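Side-chain contacts in cytokinin riboside 5'-monophosphate phosphoribohydrolase (Corynebacterium glutamicum, PDB 5WQ3), which belongs to the LOG-like family and folds as a Rossmann-like alpha/beta domain built round a parallel sheet, six chains forming the assembly: residues L147-Y151 with F152-K156; D177-F180 with E181-C184; Q237-K240 with F241-A245. One frame throughout, in Å; residues are numbered along the deposited sequence.

How the contacts relate
Contacts 1 and 2 touch, whereas contact 3 lies on the opposite side of the chain's centre from contact 1, about 28 Å between centres. Contact 1 has the most buried residues, four of seven; contact 3, farthest from the chain's centre, is the most superficial. Contact 1 turns from edge strand 145-149 into helix 152-162, ruled by aromatic rings and the backbone carbonyl of Y151, which accepts the first helical bonds. Contact 2, in helix 173-188, packs an apolar side on strand 196-199 and an acidic side towards K156 of contact 1, which bridges D177 and E181. Contact 3, in helix 235-246 after the other outermost strand, keeps its own salt bridge exposed and its apolar side chains against the sheet and helix 84-98.

Contact 1: L147-Y151 with F152-K156; sequences LNFRY and FFARK
F149 lays one face of its ring on the start of the helix: R155 CA stands 4.1 Å from the ring centroid, 13° off the normal. The side chains of F149 and R155 run askew to each other, and the arginine's CB approaches F149 CG at 3.9 Å before the chain bends away to place NE on the carbonyl of L129. A154 CB comes to F149 CD2 obliquely, at 4.1 Å. The segment is the strand-to-helix turn of a Rossmann-like fold, where edge strand 145-149 gives way to helix 152-162 with Y151 at the N-cap position. The carbonyl of Y151 takes a nearly straight bond from R155 N (3.2 Å), while the one from A154 N is weak. Y151 and F153 lie side by side, with ring planes 42° apart and centroids separated by 5.4 Å. Y151 CD1 lies 3.7 Å from F153 CZ. With chi1 at 52°, F153 is folded back between its own backbone N and carbonyl carbon, which brings one ring face over Y151 CB. R150 forms salt bridges with E132 and with E223 of a neighbouring subunit.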
loop_
_atom_site.group_PDB
_atom_site.type_symbol
_atom_site.label_atom_id
_atom_site.label_comp_id
_atom_site.label_asym_id
_atom_site.label_seq_id
_atom_site.Cartn_x
_atom_site.Cartn_y
_atom_site.Cartn_z
ATOM N N LEU C 147 57.085 -5.340 9.722
ATOM C CA LEU C 147 56.978 -3.924 9.440
ATOM C C LEU C 147 56.137 -3.867 8.193
ATOM O O LEU C 147 56.063 -4.815 7.402
ATOM C CB LEU C 147 58.320 -3.261 9.108
ATOM C CG LEU C 147 59.430 -3.008 10.090
ATOM C CD1 LEU C 147 59.869 -4.311 10.711
ATOM C CD2 LEU C 147 60.600 -2.376 9.353
ATOM N N ASN C 148 55.536 -2.715 7.991
ATOM C CA ASN C 148 54.648 -2.470 6.868
ATOM C C ASN C 148 55.052 -1.202 6.100
ATOM O O ASN C 148 55.255 -0.160 6.687
ATOM C CB ASN C 148 53.200 -2.407 7.396
ATOM C CG ASN C 148 52.554 -3.779 7.451
ATOM O OD1 ASN C 148 52.808 -4.647 6.611
ATOM N ND2 ASN C 148 51.738 -3.985 8.436
ATOM N N PHE C 149 55.168 -1.310 4.787
ATOM C CA PHE C 149 55.697 -0.240 3.952
ATOM C C PHE C 149 54.642 0.156 2.946
ATOM O O PHE C 149 53.987 -0.677 2.320
ATOM C CB PHE C 149 56.947 -0.689 3.156
ATOM C CG PHE C 149 58.142 -0.984 4.013
ATOM C CD1 PHE C 149 58.290 -2.197 4.610
ATOM C CD2 PHE C 149 59.086 -0.000 4.281
ATOM C CE1 PHE C 149 59.374 -2.447 5.445
ATOM C CE2 PHE C 149 60.193 -0.239 5.066
ATOM C CZ PHE C 149 60.341 -1.464 5.667
ATOM N N ARG C 150 54.451 1.443 2.836
ATOM C CA ARG C 150 53.718 2.031 1.746
ATOM C C ARG C 150 54.478 2.013 0.382
ATOM O O ARG C 150 53.871 1.910 -0.662
ATOM C CB ARG C 150 53.369 3.480 2.197
ATOM C CG ARG C 150 53.215 4.497 1.091
ATOM C CD ARG C 150 51.918 4.242 0.418
ATOM N NE ARG C 150 51.412 5.369 -0.341
ATOM C CZ ARG C 150 50.142 5.443 -0.714
ATOM N NH1 ARG C 150 49.312 4.457 -0.362
ATOM N NH2 ARG C 150 49.697 6.481 -1.421
ATOM N N TYR C 151 55.798 2.198 0.399
ATOM C CA TYR C 151 56.561 2.444 -0.791
ATOM C C TYR C 151 57.317 1.182 -1.165
ATOM O O TYR C 151 58.218 0.747 -0.447
ATOM C CB TYR C 151 57.520 3.592 -0.521
ATOM C CG TYR C 151 56.739 4.874 -0.323
ATOM C CD1 TYR C 151 56.088 5.507 -1.399
ATOM C CD2 TYR C 151 56.636 5.448 0.922
ATOM C CE1 TYR C 151 55.388 6.700 -1.212
ATOM C CE2 TYR C 151 55.893 6.610 1.108
ATOM C CZ TYR C 151 55.289 7.228 0.048
ATOM O OH TYR C 151 54.575 8.395 0.296
ATOM N N PHE C 152 56.944 0.586 -2.289
ATOM C CA PHE C 152 57.587 -0.613 -2.843
ATOM C C PHE C 152 59.109 -0.476 -2.855
ATOM O O PHE C 152 59.837 -1.378 -2.473
ATOM C CB PHE C 152 57.022 -0.773 -4.256
ATOM C CG PHE C 152 56.978 -2.155 -4.759
ATOM C CD1 PHE C 152 56.037 -3.055 -4.274
ATOM C CD2 PHE C 152 57.840 -2.564 -5.792
ATOM C CE1 PHE C 152 55.998 -4.368 -4.748
ATOM C CE2 PHE C 152 57.787 -3.868 -6.295
ATOM C CZ PHE C 152 56.873 -4.770 -5.767
ATOM N N PHE C 153 59.606 0.703 -3.193
ATOM C CA PHE C 153 61.038 0.898 -3.331
ATOM C C PHE C 153 61.785 0.904 -2.017
ATOM O O PHE C 153 62.912 0.446 -1.968
ATOM C CB PHE C 153 61.403 2.129 -4.172
ATOM C CG PHE C 153 60.731 3.393 -3.741
ATOM C CD1 PHE C 153 59.457 3.719 -4.233
ATOM C CD2 PHE C 153 61.330 4.247 -2.842
ATOM C CE1 PHE C 153 58.831 4.883 -3.851
ATOM C CE2 PHE C 153 60.703 5.404 -2.434
ATOM C CZ PHE C 153 59.457 5.734 -2.948
ATOM N N ALA C 154 61.162 1.396 -0.947
ATOM C CA ALA C 154 61.756 1.248 0.360
ATOM C C ALA C 154 61.804 -0.169 0.839
ATOM O O ALA C 154 62.794 -0.613 1.427
ATOM C CB ALA C 154 61.031 2.061 1.378
ATOM N N ARG C 155 60.699 -0.850 0.695
ATOM C CA ARG C 155 60.656 -2.222 1.083
ATOM C C ARG C 155 61.761 -3.044 0.354
ATOM O O ARG C 155 62.433 -3.859 1.001
ATOM C CB ARG C 155 59.324 -2.769 0.760
ATOM C CG ARG C 155 59.141 -4.140 1.241
ATOM C CD ARG C 155 58.332 -4.759 0.149
ATOM N NE ARG C 155 57.481 -5.769 0.652
ATOM C CZ ARG C 155 56.773 -6.536 -0.127
ATOM N NH1 ARG C 155 56.820 -6.406 -1.434
ATOM N NH2 ARG C 155 56.061 -7.450 0.413
ATOM N N LYS C 156 61.956 -2.825 -0.948
ATOM C CA LYS C 156 62.950 -3.610 -1.733
ATOM C C LYS C 156 64.380 -3.321 -1.278
ATOM O O LYS C 156 65.222 -4.208 -1.297
ATOM C CB LYS C 156 62.827 -3.347 -3.244
ATOM C CG LYS C 156 61.645 -3.981 -3.999
ATOM C CD LYS C 156 61.535 -3.299 -5.391
ATOM C CE LYS C 156 61.172 -4.256 -6.530
ATOM N NZ LYS C 156 61.474 -3.685 -7.892
HETATM O O HOH W 1 55.034 2.133 -3.941
#

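Contact 2: D177-F180 with E181-C184; sequences DELF and EVLC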
loop_
_atom_site.group_PDB
_atom_site.type_symbol
_atom_site.label_atom_id
_atom_site.label_comp_id
_atom_site.label_asym_id
_atom_site.label_seq_id
_atom_site.Cartn_x
_atom_site.Cartn_y
_atom_site.Cartn_z
ATOM N N ASP C 177 60.413 -10.002 -10.322
ATOM C CA ASP C 177 60.951 -8.632 -10.089
ATOM C C ASP C 177 62.177 -8.642 -9.137
ATOM O O ASP C 177 63.247 -8.065 -9.433
ATOM C CB ASP C 177 59.791 -7.746 -9.551
ATOM C CG ASP C 177 60.235 -6.248 -9.271
ATOM O OD1 ASP C 177 61.285 -5.781 -9.763
ATOM O OD2 ASP C 177 59.504 -5.596 -8.521
ATOM N N GLU C 178 62.038 -9.273 -7.969
ATOM C CA GLU C 178 63.179 -9.375 -6.959
ATOM C C GLU C 178 64.291 -10.194 -7.491
ATOM O O GLU C 178 65.447 -9.873 -7.313
ATOM C CB GLU C 178 62.699 -10.055 -5.685
ATOM C CG GLU C 178 61.786 -9.177 -4.907
ATOM C CD GLU C 178 62.552 -8.084 -4.174
ATOM O OE1 GLU C 178 63.809 -8.003 -4.226
ATOM O OE2 GLU C 178 61.877 -7.327 -3.499
ATOM N N LEU C 179 63.968 -11.249 -8.241
ATOM C CA LEU C 179 65.043 -12.046 -8.803
ATOM C C LEU C 179 65.941 -11.307 -9.710
ATOM O O LEU C 179 67.173 -11.407 -9.593
ATOM C CB LEU C 179 64.453 -13.282 -9.558
ATOM C CG LEU C 179 65.508 -14.150 -10.213
ATOM C CD1 LEU C 179 66.520 -14.734 -9.244
ATOM C CD2 LEU C 179 64.861 -15.290 -11.030
ATOM N N PHE C 180 65.366 -10.567 -10.687
ATOM C CA PHE C 180 66.186 -9.860 -11.636
ATOM C C PHE C 180 66.859 -8.635 -11.016
ATOM O O PHE C 180 67.961 -8.326 -11.378
ATOM C CB PHE C 180 65.486 -9.578 -12.922
ATOM C CG PHE C 180 65.260 -10.827 -13.734
ATOM C CD1 PHE C 180 66.323 -11.475 -14.279
ATOM C CD2 PHE C 180 64.012 -11.336 -13.905
ATOM C CE1 PHE C 180 66.187 -12.646 -14.982
ATOM C CE2 PHE C 180 63.828 -12.536 -14.647
ATOM C CZ PHE C 180 64.933 -13.163 -15.171
ATOM N N GLU C 181 66.270 -8.085 -9.984
ATOM C CA GLU C 181 66.980 -7.049 -9.231
ATOM C C GLU C 181 68.203 -7.577 -8.508
ATOM O O GLU C 181 69.258 -6.993 -8.605
ATOM C CB GLU C 181 66.006 -6.505 -8.269
ATOM C CG GLU C 181 66.366 -5.290 -7.503
ATOM C CD GLU C 181 65.113 -4.893 -6.741
ATOM O OE1 GLU C 181 64.007 -4.885 -7.381
ATOM O OE2 GLU C 181 65.226 -4.699 -5.514
ATOM N N VAL C 182 68.096 -8.709 -7.813
ATOM C CA VAL C 182 69.280 -9.206 -7.123
ATOM C C VAL C 182 70.332 -9.620 -8.153
ATOM O O VAL C 182 71.511 -9.407 -7.971
ATOM C CB VAL C 182 69.003 -10.303 -6.081
ATOM C CG1 VAL C 182 68.217 -11.486 -6.660
ATOM C CG2 VAL C 182 70.307 -10.800 -5.486
ATOM N N LEU C 183 69.894 -10.244 -9.234
ATOM C CA LEU C 183 70.816 -10.647 -10.266
ATOM C C LEU C 183 71.607 -9.433 -10.808
ATOM O O LEU C 183 72.806 -9.545 -10.966
ATOM C CB LEU C 183 70.102 -11.367 -11.404
ATOM C CG LEU C 183 69.889 -12.839 -11.135
ATOM C CD1 LEU C 183 68.938 -13.393 -12.171
ATOM C CD2 LEU C 183 71.208 -13.603 -11.163
ATOM N N CYS C 184 70.934 -8.317 -11.046
ATOM C CA CYS C 184 71.601 -7.085 -11.495
ATOM C C CYS C 184 72.498 -6.433 -10.402
ATOM O O CYS C 184 73.488 -5.787 -10.724
ATOM C CB CYS C 184 70.551 -6.096 -12.029
ATOM S SG CYS C 184 71.211 -4.513 -12.602
HETATM O O HOH W 2 65.199 -6.188 -3.379
#
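The ring of F180 and the isobutyl group of L183 lie side by side, and L183 CD1 comes to 3.9 Å from F180 CD1, approaching obliquely. The other flat groups are carboxylates. That of E181 is turned 68° from that of D177 and 43° from that of E178, so neither pair is stacked. D177 OD1 stands 3.7 Å from E181 OE1, and E178 OE1 is 3.8 Å from E181 OE2. E181 reaches both because its chain is extended beyond CG (chi2 173°), while E178 bends at CG to bring its carboxylate alongside. A water modelled between E178 OE1 and E181 OE2 lies improbably close to E178 OE1, so its bonding is doubtful.

L183 CD1 also touches L179 CG, at 4.0 Å, so this methyl is shared by two side chains of the preceding turn. Behind them L179, V182 and L183 pack on strand 196-199, and F180 meets L207 and I211 of helix 201-216. All this sits on helix 173-188, the crossover helix of a beta-alpha-beta unit between strands 166-168 and 196-199; the PGGxGTxxE signature of the LOG family runs from the loop before the helix into its first turns and ends at E178. Regular helical bonds tie the two segments together, among them V182 N to E178 O at 2.9 Å and L183 N to L179 O at 3.0 Å.

The acidic side is not left to itself. K156 of helix 152-162 makes salt bridges to D177 OD2 and E181 OE1, and its positive charge probably offsets part of the repulsion between D177 and E181, allowing them to approach on one flank of the helix while the apolar flank faces the sheet.

Contact 3: Q237-K240 with F241-A245; sequences QAVK and FIVDA. With PGE (triethylene glycol), chain M.
K240 and D244, one helical turn apart, are joined by a salt bridge in which K240 NZ lies 2.8 Å from D244 OD2. The ammonium approaches on the syn lone pair of OD2, the side of the other carboxylate oxygen. K240 runs out extended as far as CE, then swings at its last torsion (chi4 -68°), and that swing carries NZ back over the acid. The CG of K240 also passes 3.7 Å from the same OD2, so the aliphatic part of the lysine runs past the carboxylate. This is an i to i+4 ion pair on the exposed flank of helix 235-246, the last helix of the Rossmann-like domain, which follows edge strand 230-232.

One turn earlier, Q237 stretches out fully, and its NE2 donates to O3 of a triethylene glycol molecule at 3.1 Å. That ligand probably comes from the crystallisation liquor; at the amide's other end, OE1 is hydrogen-bonded with T232 OG1. Helical backbone bonds join the segments, the straightest of them from V243 N to V239 O at 2.9 Å.

The apolar side chains turn to the rest of the domain. A238 and F241 rest on strand 196-199, and F241 also meets L230 and P195. V239 packs among L92, K95 and L96 of helix 84-98, and I242 reaches Y101. Between the two segments themselves the hydrophobic contact is slight: V239 CG1 and V243 CG2 are 4.5 Å apart. Closer are the approaches of side-chain carbons to carbonyls of the preceding turn: F241 CB lies 3.3 Å from A238 O, and I242 CG1 comes equally near to that same oxygen, which also accepts the backbone bond from I242 N.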
loop_
_atom_site.group_PDB
_atom_site.type_symbol
_atom_site.label_atom_id
_atom_site.label_comp_id
_atom_site.label_asym_id
_atom_site.label_seq_id
_atom_site.Cartn_x
_atom_site.Cartn_y
_atom_site.Cartn_z
ATOM N N GLN C 237 70.459 -29.220 -0.018
ATOM C CA GLN C 237 71.447 -28.667 -0.911
ATOM C C GLN C 237 71.346 -27.153 -1.022
ATOM O O GLN C 237 72.384 -26.512 -1.231
ATOM C CB GLN C 237 71.283 -29.199 -2.327
ATOM C CG GLN C 237 72.333 -28.760 -3.300
ATOM C CD GLN C 237 72.035 -29.261 -4.715
ATOM O OE1 GLN C 237 70.910 -29.658 -5.006
ATOM N NE2 GLN C 237 73.032 -29.243 -5.578
ATOM N N ALA C 238 70.122 -26.616 -1.057
ATOM C CA ALA C 238 69.939 -25.157 -1.163
ATOM C C ALA C 238 70.625 -24.502 -0.014
ATOM O O ALA C 238 71.372 -23.522 -0.182
ATOM C CB ALA C 238 68.458 -24.787 -1.117
ATOM N N VAL C 239 70.387 -25.050 1.176
ATOM C CA VAL C 239 70.833 -24.338 2.408
ATOM C C VAL C 239 72.360 -24.474 2.510
ATOM O O VAL C 239 73.090 -23.526 2.825
ATOM C CB VAL C 239 70.084 -24.929 3.600
ATOM C CG1 VAL C 239 70.676 -24.520 4.927
ATOM C CG2 VAL C 239 68.623 -24.616 3.465
ATOM N N LYS C 240 72.861 -25.657 2.202
ATOM C CA LYS C 240 74.302 -25.872 2.062
ATOM C C LYS C 240 74.997 -24.994 1.033
ATOM O O LYS C 240 76.116 -24.592 1.268
ATOM C CB LYS C 240 74.610 -27.369 1.719
ATOM C CG LYS C 240 76.075 -27.721 1.905
ATOM C CD LYS C 240 76.400 -29.173 1.450
ATOM C CE LYS C 240 77.768 -29.625 2.003
ATOM N NZ LYS C 240 78.883 -28.870 1.387
ATOM N N PHE C 241 74.357 -24.692 -0.100
ATOM C CA PHE C 241 74.933 -23.788 -1.067
ATOM C C PHE C 241 75.132 -22.404 -0.397
ATOM O O PHE C 241 76.119 -21.776 -0.534
ATOM C CB PHE C 241 73.979 -23.682 -2.208
ATOM C CG PHE C 241 74.458 -22.834 -3.339
ATOM C CD1 PHE C 241 75.303 -23.345 -4.313
ATOM C CD2 PHE C 241 73.997 -21.514 -3.456
ATOM C CE1 PHE C 241 75.710 -22.556 -5.397
ATOM C CE2 PHE C 241 74.373 -20.743 -4.507
ATOM C CZ PHE C 241 75.225 -21.252 -5.505
ATOM N N ILE C 242 74.167 -22.000 0.348
ATOM C CA ILE C 242 74.209 -20.687 1.071
ATOM C C ILE C 242 75.274 -20.656 2.159
ATOM O O ILE C 242 76.157 -19.788 2.175
ATOM C CB ILE C 242 72.805 -20.380 1.616
ATOM C CG1 ILE C 242 71.849 -20.268 0.430
ATOM C CG2 ILE C 242 72.763 -19.052 2.447
ATOM C CD1 ILE C 242 70.396 -20.084 0.824
ATOM N N VAL C 243 75.229 -21.624 3.049
ATOM C CA VAL C 243 76.276 -21.791 4.060
ATOM C C VAL C 243 77.697 -21.760 3.487
ATOM O O VAL C 243 78.584 -21.010 3.959
ATOM C CB VAL C 243 76.067 -23.106 4.851
ATOM C CG1 VAL C 243 77.316 -23.427 5.675
ATOM C CG2 VAL C 243 74.809 -23.006 5.682
ATOM N N ASP C 244 77.907 -22.579 2.449
ATOM C CA ASP C 244 79.183 -22.657 1.827
ATOM C C ASP C 244 79.553 -21.345 1.164
ATOM O O ASP C 244 80.703 -20.916 1.229
ATOM C CB ASP C 244 79.226 -23.775 0.744
ATOM C CG ASP C 244 79.296 -25.136 1.353
ATOM O OD1 ASP C 244 79.390 -25.192 2.614
ATOM O OD2 ASP C 244 79.183 -26.169 0.612
ATOM N N ALA C 245 78.599 -20.698 0.515
ATOM C CA ALA C 245 78.900 -19.417 -0.105
ATOM C C ALA C 245 79.297 -18.359 0.946
ATOM O O ALA C 245 80.043 -17.445 0.636
ATOM C CB ALA C 245 77.703 -18.921 -0.878
HETATM O O4 PGE M . 69.160 -29.354 -10.359
HETATM C C6 PGE M . 69.987 -29.452 -9.205
HETATM C C5 PGE M . 71.412 -29.153 -9.646
HETATM O O3 PGE M . 72.297 -29.389 -8.555
#